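Long-range contact in flavin-containing monooxygenase (PDB 6WPU), which probably uses its bound FAD to oxygenate the sulfur of S-allyl-L-cysteine, as expected of a garlic flavin-containing S-monooxygenase: residues D174-Y183 with P330-W339. Residues are numbered along the deposited sequence; the frame is centred on the assembly and turned at random.
Sequences DAVVVCNGHY and PSLSFVGIPW. With FAD (flavin-adenine dinucleotide), chain B.
Val176 O is gripped twice: Ser333 N donates to it from 3.1 Å, and a water donates to Val176 O as well and to Pro330 O, and is bonded to Ser333 OG. The ladder of parallel strands 175-178 and 332-334 starts with Val176 N to Ser331 O (2.7 Å) and continues with Val178 N to Ser333 O (2.8 Å) and Val335 N to Val178 O (3.0 Å). On one face of this pair, Val178 CB lies 3.6 Å from Phe334 CD2, with Val178 CG2 over one face of the ring. On the other face, a chi1 of -173° carries Val177 CG1 to Val335 CG2 (3.5 Å) and leaves CG2 by Ser333 OG; Cys179 SG rests against Val335 CB. Beyond the strands the two segments part and water bridges them: one water takes the Gly181 N-H and donates to Val335 O and to FAD O2P (2.8 Å), tying both segments to the cofactor's pyrophosphate. Another donates to Pro338 O and is weakly bonded to His182 NE2 and Tyr183 OH, the latter 3.6 Å from Trp339 CB. In this Rossmann-type parallel sheet, strand 175-178 lies between strand 24-28 and the edge strand 332-334; Val177 and Cys179 pack on helix 32-43, Ser333 on helix 343-358, Val335 on both.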
loop_
_atom_site.group_PDB
_atom_site.type_symbol
_atom_site.label_atom_id
_atom_site.label_comp_id
_atom_site.label_asym_id
_atom_site.label_seq_id
_atom_site.Cartn_x
_atom_site.Cartn_y
_atom_site.Cartn_z
ATOM N N ASP A 174 -10.952 -13.946 -20.134
ATOM C CA ASP A 174 -12.253 -13.295 -19.998
ATOM C C ASP A 174 -12.165 -12.021 -19.166
ATOM O O ASP A 174 -12.956 -11.090 -19.372
ATOM C CB ASP A 174 -13.245 -14.240 -19.339
ATOM C CG ASP A 174 -13.505 -15.488 -20.169
ATOM O OD1 ASP A 174 -13.787 -15.354 -21.383
ATOM O OD2 ASP A 174 -13.421 -16.594 -19.590
ATOM N N ALA A 175 -11.248 -11.979 -18.201
ATOM C CA ALA A 175 -11.201 -10.877 -17.250
ATOM C C ALA A 175 -9.783 -10.746 -16.727
ATOM O O ALA A 175 -9.010 -11.707 -16.713
ATOM C CB ALA A 175 -12.197 -11.084 -16.093
ATOM N N VAL A 176 -9.445 -9.533 -16.304
ATOM C CA VAL A 176 -8.127 -9.222 -15.765
ATOM C C VAL A 176 -8.322 -8.497 -14.440
ATOM O O VAL A 176 -9.070 -7.514 -14.378
ATOM C CB VAL A 176 -7.315 -8.345 -16.736
ATOM C CG1 VAL A 176 -5.999 -7.870 -16.071
ATOM C CG2 VAL A 176 -7.032 -9.095 -18.018
ATOM N N VAL A 177 -7.660 -8.975 -13.385
ATOM C CA VAL A 177 -7.647 -8.288 -12.099
ATOM C C VAL A 177 -6.247 -7.728 -11.869
ATOM O O VAL A 177 -5.271 -8.488 -11.796
ATOM C CB VAL A 177 -8.057 -9.206 -10.940
ATOM C CG1 VAL A 177 -8.197 -8.380 -9.681
ATOM C CG2 VAL A 177 -9.358 -9.965 -11.248
ATOM N N VAL A 178 -6.149 -6.412 -11.725
ATOM C CA VAL A 178 -4.858 -5.737 -11.558
ATOM C C VAL A 178 -4.537 -5.648 -10.070
ATOM O O VAL A 178 -5.268 -5.004 -9.307
ATOM C CB VAL A 178 -4.867 -4.344 -12.204
ATOM C CG1 VAL A 178 -3.528 -3.615 -11.961
ATOM C CG2 VAL A 178 -5.138 -4.458 -13.705
ATOM N N CYS A 179 -3.446 -6.303 -9.654
ATOM C CA CYS A 179 -3.036 -6.380 -8.250
ATOM C C CYS A 179 -1.570 -5.974 -8.086
ATOM O O CYS A 179 -0.803 -6.626 -7.366
ATOM C CB CYS A 179 -3.243 -7.789 -7.705
ATOM S SG CYS A 179 -4.933 -8.412 -7.818
ATOM N N ASN A 180 -1.146 -4.911 -8.762
ATOM C CA ASN A 180 0.280 -4.654 -8.912
ATOM C C ASN A 180 0.849 -3.752 -7.822
ATOM O O ASN A 180 2.049 -3.444 -7.862
ATOM C CB ASN A 180 0.579 -4.048 -10.293
ATOM C CG ASN A 180 0.043 -2.628 -10.443
ATOM O OD1 ASN A 180 -1.098 -2.341 -10.094
ATOM N ND2 ASN A 180 0.889 -1.726 -10.935
ATOM N N GLY A 181 0.040 -3.345 -6.846
ATOM C CA GLY A 181 0.495 -2.475 -5.772
ATOM C C GLY A 181 0.654 -1.023 -6.198
ATOM O O GLY A 181 0.620 -0.700 -7.392
ATOM N N HIS A 182 0.801 -0.125 -5.217
ATOM C CA HIS A 182 0.996 1.295 -5.491
ATOM C C HIS A 182 1.996 1.919 -4.523
ATOM O O HIS A 182 1.867 3.099 -4.171
ATOM C CB HIS A 182 -0.335 2.069 -5.438
ATOM C CG HIS A 182 -1.070 1.943 -4.131
ATOM N ND1 HIS A 182 -2.134 1.084 -3.952
ATOM C CD2 HIS A 182 -0.916 2.598 -2.953
ATOM C CE1 HIS A 182 -2.598 1.205 -2.719
ATOM N NE2 HIS A 182 -1.868 2.111 -2.087
ATOM N N TYR A 183 3.015 1.172 -4.112
ATOM C CA TYR A 183 4.029 1.710 -3.205
ATOM C C TYR A 183 5.432 1.521 -3.773
ATOM O O TYR A 183 6.374 1.148 -3.065
ATOM C CB TYR A 183 3.878 1.085 -1.820
ATOM C CG TYR A 183 2.673 1.640 -1.069
ATOM C CD1 TYR A 183 2.568 3.025 -0.799
ATOM C CD2 TYR A 183 1.638 0.806 -0.647
ATOM C CE1 TYR A 183 1.462 3.560 -0.114
ATOM C CE2 TYR A 183 0.528 1.317 0.036
ATOM C CZ TYR A 183 0.446 2.698 0.304
ATOM O OH TYR A 183 -0.658 3.203 0.981
ATOM N N PRO A 330 -17.468 -6.136 -16.005
ATOM C CA PRO A 330 -16.518 -6.545 -14.964
ATOM C C PRO A 330 -15.217 -7.176 -15.471
ATOM O O PRO A 330 -14.466 -7.724 -14.665
ATOM C CB PRO A 330 -17.309 -7.586 -14.190
ATOM C CG PRO A 330 -18.108 -8.304 -15.304
ATOM C CD PRO A 330 -18.449 -7.207 -16.305
ATOM N N SER A 331 -14.957 -7.116 -16.781
ATOM C CA SER A 331 -13.792 -7.806 -17.326
ATOM C C SER A 331 -12.472 -7.145 -16.910
ATOM O O SER A 331 -11.407 -7.762 -17.023
ATOM C CB SER A 331 -13.919 -7.898 -18.858
ATOM O OG SER A 331 -13.685 -6.652 -19.490
ATOM N N LEU A 332 -12.500 -5.910 -16.425
ATOM C CA LEU A 332 -11.291 -5.316 -15.872
ATOM C C LEU A 332 -11.621 -4.795 -14.482
ATOM O O LEU A 332 -12.656 -4.149 -14.290
ATOM C CB LEU A 332 -10.747 -4.206 -16.778
ATOM C CG LEU A 332 -9.478 -3.513 -16.259
ATOM C CD1 LEU A 332 -8.275 -4.465 -16.285
ATOM C CD2 LEU A 332 -9.192 -2.255 -17.056
ATOM N N SER A 333 -10.762 -5.105 -13.511
ATOM C CA SER A 333 -10.955 -4.644 -12.143
ATOM C C SER A 333 -9.600 -4.448 -11.464
ATOM O O SER A 333 -8.566 -4.954 -11.925
ATOM C CB SER A 333 -11.812 -5.630 -11.352
ATOM O OG SER A 333 -11.165 -6.887 -11.274
ATOM N N PHE A 334 -9.622 -3.705 -10.354
ATOM C CA PHE A 334 -8.418 -3.378 -9.588
ATOM C C PHE A 334 -8.623 -3.762 -8.132
ATOM O O PHE A 334 -9.641 -3.393 -7.536
ATOM C CB PHE A 334 -8.085 -1.876 -9.672
ATOM C CG PHE A 334 -7.723 -1.400 -11.051
ATOM C CD1 PHE A 334 -8.710 -1.180 -12.000
ATOM C CD2 PHE A 334 -6.398 -1.163 -11.390
ATOM C CE1 PHE A 334 -8.384 -0.740 -13.279
ATOM C CE2 PHE A 334 -6.057 -0.714 -12.667
ATOM C CZ PHE A 334 -7.055 -0.507 -13.612
ATOM N N VAL A 335 -7.652 -4.473 -7.548
ATOM C CA VAL A 335 -7.686 -4.809 -6.125
ATOM C C VAL A 335 -6.593 -4.018 -5.407
ATOM O O VAL A 335 -5.439 -3.990 -5.849
ATOM C CB VAL A 335 -7.528 -6.322 -5.885
ATOM C CG1 VAL A 335 -7.420 -6.623 -4.385
ATOM C CG2 VAL A 335 -8.726 -7.075 -6.439
ATOM N N GLY A 336 -6.962 -3.362 -4.310
ATOM C CA GLY A 336 -5.981 -2.703 -3.465
ATOM C C GLY A 336 -5.672 -1.260 -3.814
ATOM O O GLY A 336 -4.634 -0.749 -3.380
ATOM N N ILE A 337 -6.529 -0.599 -4.600
ATOM C CA ILE A 337 -6.354 0.832 -4.862
ATOM C C ILE A 337 -6.443 1.680 -3.592
ATOM O O ILE A 337 -5.608 2.579 -3.420
ATOM C CB ILE A 337 -7.355 1.301 -5.937
ATOM C CG1 ILE A 337 -7.087 0.632 -7.302
ATOM C CG2 ILE A 337 -7.338 2.816 -6.059
ATOM C CD1 ILE A 337 -5.758 0.952 -7.896
ATOM N N PRO A 338 -7.425 1.490 -2.702
ATOM C CA PRO A 338 -7.589 2.436 -1.586
ATOM C C PRO A 338 -6.365 2.496 -0.681
ATOM O O PRO A 338 -5.556 1.571 -0.620
ATOM C CB PRO A 338 -8.810 1.890 -0.835
ATOM C CG PRO A 338 -9.605 1.147 -1.915
ATOM C CD PRO A 338 -8.536 0.513 -2.755
ATOM N N TRP A 339 -6.223 3.620 0.021
ATOM C CA TRP A 339 -5.115 3.770 0.958
ATOM C C TRP A 339 -5.613 4.390 2.255
ATOM O O TRP A 339 -6.783 4.772 2.382
ATOM C CB TRP A 339 -3.943 4.570 0.366
ATOM C CG TRP A 339 -4.286 5.885 -0.269
ATOM C CD1 TRP A 339 -4.934 6.079 -1.454
ATOM C CD2 TRP A 339 -3.950 7.193 0.222
ATOM N NE1 TRP A 339 -5.046 7.423 -1.725
ATOM C CE2 TRP A 339 -4.446 8.131 -0.713
ATOM C CE3 TRP A 339 -3.284 7.662 1.361
ATOM C CZ2 TRP A 339 -4.299 9.516 -0.541
ATOM C CZ3 TRP A 339 -3.135 9.057 1.531
ATOM C CH2 TRP A 339 -3.642 9.957 0.584
HETATM P PA FAD B . 2.466 -5.223 -3.339
HETATM O O1A FAD B . 2.933 -5.766 -1.987
HETATM O O2A FAD B . 3.170 -4.135 -3.980
HETATM O O5B FAD B . 2.504 -6.273 -4.428
HETATM C C5B FAD B . 2.342 -6.085 -5.828
HETATM C C4B FAD B . 2.981 -7.252 -6.615
HETATM O O4B FAD B . 2.760 -7.196 -7.997
HETATM C C3B FAD B . 4.468 -7.352 -6.406
HETATM O O3B FAD B . 4.831 -8.639 -6.024
HETATM C C2B FAD B . 5.056 -7.028 -7.734
HETATM O O2B FAD B . 6.250 -7.679 -7.980
HETATM C C1B FAD B . 3.963 -7.497 -8.651
HETATM N N9A FAD B . 3.947 -6.831 -9.934
HETATM C C8A FAD B . 4.004 -5.457 -10.134
HETATM N N7A FAD B . 3.971 -5.189 -11.446
HETATM C C5A FAD B . 3.913 -6.386 -12.165
HETATM C C6A FAD B . 3.871 -6.715 -13.518
HETATM N N6A FAD B . 3.876 -5.694 -14.539
HETATM N N1A FAD B . 3.795 -8.006 -13.888
HETATM C C2A FAD B . 3.792 -9.009 -12.972
HETATM N N3A FAD B . 3.836 -8.742 -11.646
HETATM C C4A FAD B . 3.897 -7.452 -11.214
HETATM N N1 FAD B . -0.064 -2.873 5.674
HETATM C C2 FAD B . -0.354 -3.578 6.896
HETATM O O2 FAD B . -1.433 -4.388 6.974
HETATM N N3 FAD B . 0.397 -3.357 8.028
HETATM C C4 FAD B . 1.491 -2.519 7.986
HETATM O O4 FAD B . 2.259 -2.293 9.080
HETATM C C4X FAD B . 1.966 -1.963 6.703
HETATM N N5 FAD B . 3.196 -1.322 6.629
HETATM C C5X FAD B . 3.639 -0.844 5.399
HETATM C C6 FAD B . 4.875 -0.185 5.326
HETATM C C7 FAD B . 5.322 0.278 4.094
HETATM C C7M FAD B . 6.645 0.994 4.029
HETATM C C8 FAD B . 4.553 0.098 2.946
HETATM C C8M FAD B . 5.004 0.597 1.610
HETATM C C9 FAD B . 3.318 -0.555 3.017
HETATM C C9A FAD B . 2.862 -1.025 4.240
HETATM N N10 FAD B . 1.601 -1.712 4.309
HETATM C C10 FAD B . 1.144 -2.195 5.543
HETATM C "C1'" FAD B . 0.769 -1.861 3.105
HETATM C "C2'" FAD B . 1.115 -2.925 2.085
HETATM O "O2'" FAD B . 1.201 -2.334 0.854
HETATM C "C3'" FAD B . -0.065 -3.871 2.075
HETATM O "O3'" FAD B . 0.069 -4.534 3.272
HETATM C "C4'" FAD B . -0.082 -4.896 0.947
HETATM O "O4'" FAD B . 1.166 -5.484 0.902
HETATM C "C5'" FAD B . -0.498 -4.387 -0.437
HETATM O "O5'" FAD B . -0.063 -5.414 -1.281
HETATM P P FAD B . -0.210 -5.556 -2.852
HETATM O O1P FAD B . -0.364 -7.062 -3.289
HETATM O O2P FAD B . -1.350 -4.533 -3.241
HETATM O O3P FAD B . 1.068 -4.674 -3.398
HETATM O O HOH W 1 -12.062 -8.171 -13.582
HETATM O O HOH W 2 -4.754 -2.420 -8.311
HETATM O O HOH W 3 -2.625 -3.879 -5.598
HETATM O O HOH W 4 -3.182 1.090 0.494
HETATM O O HOH W 5 -2.713 -0.818 -5.797
#